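Side-chain contact in putative alpha-ketoglutarate-dependent taurine dioxygenase (Burkholderia xenovorans, PDB 5HSX), which probably acts as an iron- and 2-oxoglutarate-dependent dioxygenase of the TauD/TfdA family: residues L218-P222 / S223-S227. Sequence-based numbering, arbitrary orientation.
Sequences LYVSP and SFLKS
S221 meets F224 and L225 across a type I beta turn with an overlapping alpha turn. The carbonyl O of S221 takes two backbone N-H groups. The bond from L225 N to S221 O, which closes the alpha turn, is 2.9 Å long and nearly straight at 165°. F224 N reaches S221 O at 3.0 Å, from above the carbonyl plane, and closes the beta turn. P222 and S223 are its two central residues, both with helix-like backbone angles.

With OG anti to the backbone N (chi1 -167°), the S221 hydroxyl lies obliquely beside the F224 ring, 3.5 Å from CD2 of F224. Its hydrogen bonds go elsewhere, to T127 OG1 and T124 N. CB of S223 sits over one face of the F224 ring, offset toward its rim.

The CA-CB bond of L225 points toward 218-222. Its CG is anti to the backbone N (chi1 172°), which brings CD2 alongside V220, 4.0 Å from V220 CB and 3.6 Å from V220 O.

On the outer side, K226 folds back so that NZ donates to S223 O at 3.1 Å. A water donates to both P222 O and L225 O and accepts from NZ.

The turn links strands 216-218 and 225-228. V220, P222 and L225 pack on helix 233-247, while L225 and S221 also touch H177 of strand 174-179. The side chain of F224 lies about 6 Å from the bound sodium ion, beside N323, one of its ligands, and S223 touches another, H123 of strand 122-123.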
loop_
_atom_site.group_PDB
_atom_site.type_symbol
_atom_site.label_atom_id
_atom_site.label_comp_id
_atom_site.label_asym_id
_atom_site.label_seq_id
_atom_site.Cartn_x
_atom_site.Cartn_y
_atom_site.Cartn_z
ATOM N N LEU B 218 7.224 -2.944 17.511
ATOM C CA LEU B 218 8.508 -3.152 16.846
ATOM C C LEU B 218 8.996 -1.782 16.379
ATOM O O LEU B 218 8.592 -1.281 15.324
ATOM C CB LEU B 218 8.353 -4.155 15.699
ATOM C CG LEU B 218 9.589 -4.646 14.946
ATOM C CD1 LEU B 218 10.624 -5.192 15.920
ATOM C CD2 LEU B 218 9.186 -5.720 13.919
ATOM N N TYR B 219 9.852 -1.157 17.192
ATOM C CA TYR B 219 10.107 0.285 17.128
ATOM C C TYR B 219 11.296 0.564 16.209
ATOM O O TYR B 219 12.337 1.064 16.622
ATOM C CB TYR B 219 10.361 0.809 18.542
ATOM C CG TYR B 219 10.158 2.294 18.762
ATOM C CD1 TYR B 219 8.909 2.872 18.596
ATOM C CD2 TYR B 219 11.209 3.102 19.185
ATOM C CE1 TYR B 219 8.708 4.235 18.823
ATOM C CE2 TYR B 219 11.021 4.463 19.414
ATOM C CZ TYR B 219 9.767 5.023 19.234
ATOM O OH TYR B 219 9.565 6.370 19.478
ATOM N N VAL B 220 11.115 0.257 14.918
ATOM C CA VAL B 220 12.252 0.141 14.009
ATOM C C VAL B 220 12.313 1.274 12.985
ATOM O O VAL B 220 13.097 1.180 12.035
ATOM C CB VAL B 220 12.279 -1.225 13.299
ATOM C CG1 VAL B 220 12.575 -2.349 14.298
ATOM C CG2 VAL B 220 10.962 -1.499 12.552
ATOM N N SER B 221 11.526 2.350 13.165
ATOM C CA SER B 221 11.603 3.633 12.446
ATOM C C SER B 221 12.618 3.649 11.295
ATOM O O SER B 221 13.736 4.162 11.468
ATOM C CB SER B 221 11.943 4.739 13.454
ATOM O OG SER B 221 11.737 6.021 12.890
ATOM N N PRO B 222 12.275 3.121 10.107
ATOM C CA PRO B 222 13.332 2.785 9.132
ATOM C C PRO B 222 14.149 3.970 8.629
ATOM O O PRO B 222 15.336 3.787 8.325
ATOM C CB PRO B 222 12.549 2.101 7.989
ATOM C CG PRO B 222 11.392 1.436 8.730
ATOM C CD PRO B 222 10.990 2.480 9.761
ATOM N N SER B 223 13.582 5.173 8.535
ATOM C CA SER B 223 14.390 6.292 8.047
ATOM C C SER B 223 15.472 6.722 9.030
ATOM O O SER B 223 16.473 7.315 8.609
ATOM C CB SER B 223 13.516 7.506 7.735
ATOM O OG SER B 223 12.661 7.242 6.654
ATOM N N PHE B 224 15.294 6.464 10.325
ATOM C CA PHE B 224 16.180 7.022 11.342
ATOM C C PHE B 224 17.004 5.988 12.085
ATOM O O PHE B 224 18.102 6.320 12.550
ATOM C CB PHE B 224 15.365 7.838 12.347
ATOM C CG PHE B 224 14.530 8.889 11.687
ATOM C CD1 PHE B 224 15.068 9.645 10.643
ATOM C CD2 PHE B 224 13.203 9.077 12.041
ATOM C CE1 PHE B 224 14.310 10.599 9.989
ATOM C CE2 PHE B 224 12.431 10.035 11.396
ATOM C CZ PHE B 224 12.987 10.797 10.364
ATOM N N LEU B 225 16.520 4.751 12.194
ATOM C CA LEU B 225 17.273 3.718 12.901
ATOM C C LEU B 225 18.450 3.268 12.039
ATOM O O LEU B 225 18.266 2.821 10.899
ATOM C CB LEU B 225 16.354 2.548 13.254
ATOM C CG LEU B 225 16.979 1.275 13.833
ATOM C CD1 LEU B 225 17.828 1.558 15.116
ATOM C CD2 LEU B 225 15.880 0.240 14.120
ATOM N N LYS B 226 19.664 3.413 12.567
ATOM C CA LYS B 226 20.877 3.201 11.781
ATOM C C LYS B 226 21.603 1.912 12.112
ATOM O O LYS B 226 22.195 1.297 11.215
ATOM C CB LYS B 226 21.850 4.374 11.984
ATOM C CG LYS B 226 21.241 5.734 11.695
ATOM C CD LYS B 226 20.635 5.780 10.308
ATOM C CE LYS B 226 20.126 7.184 9.971
ATOM N NZ LYS B 226 19.533 7.181 8.600
ATOM N N SER B 227 21.594 1.493 13.379
ATOM C CA SER B 227 22.362 0.323 13.765
ATOM C C SER B 227 21.791 -0.266 15.049
ATOM O O SER B 227 21.135 0.422 15.839
ATOM C CB SER B 227 23.836 0.673 13.963
ATOM O OG SER B 227 23.989 1.626 15.010
HETATM O O HOH W 1 17.983 4.378 8.670
#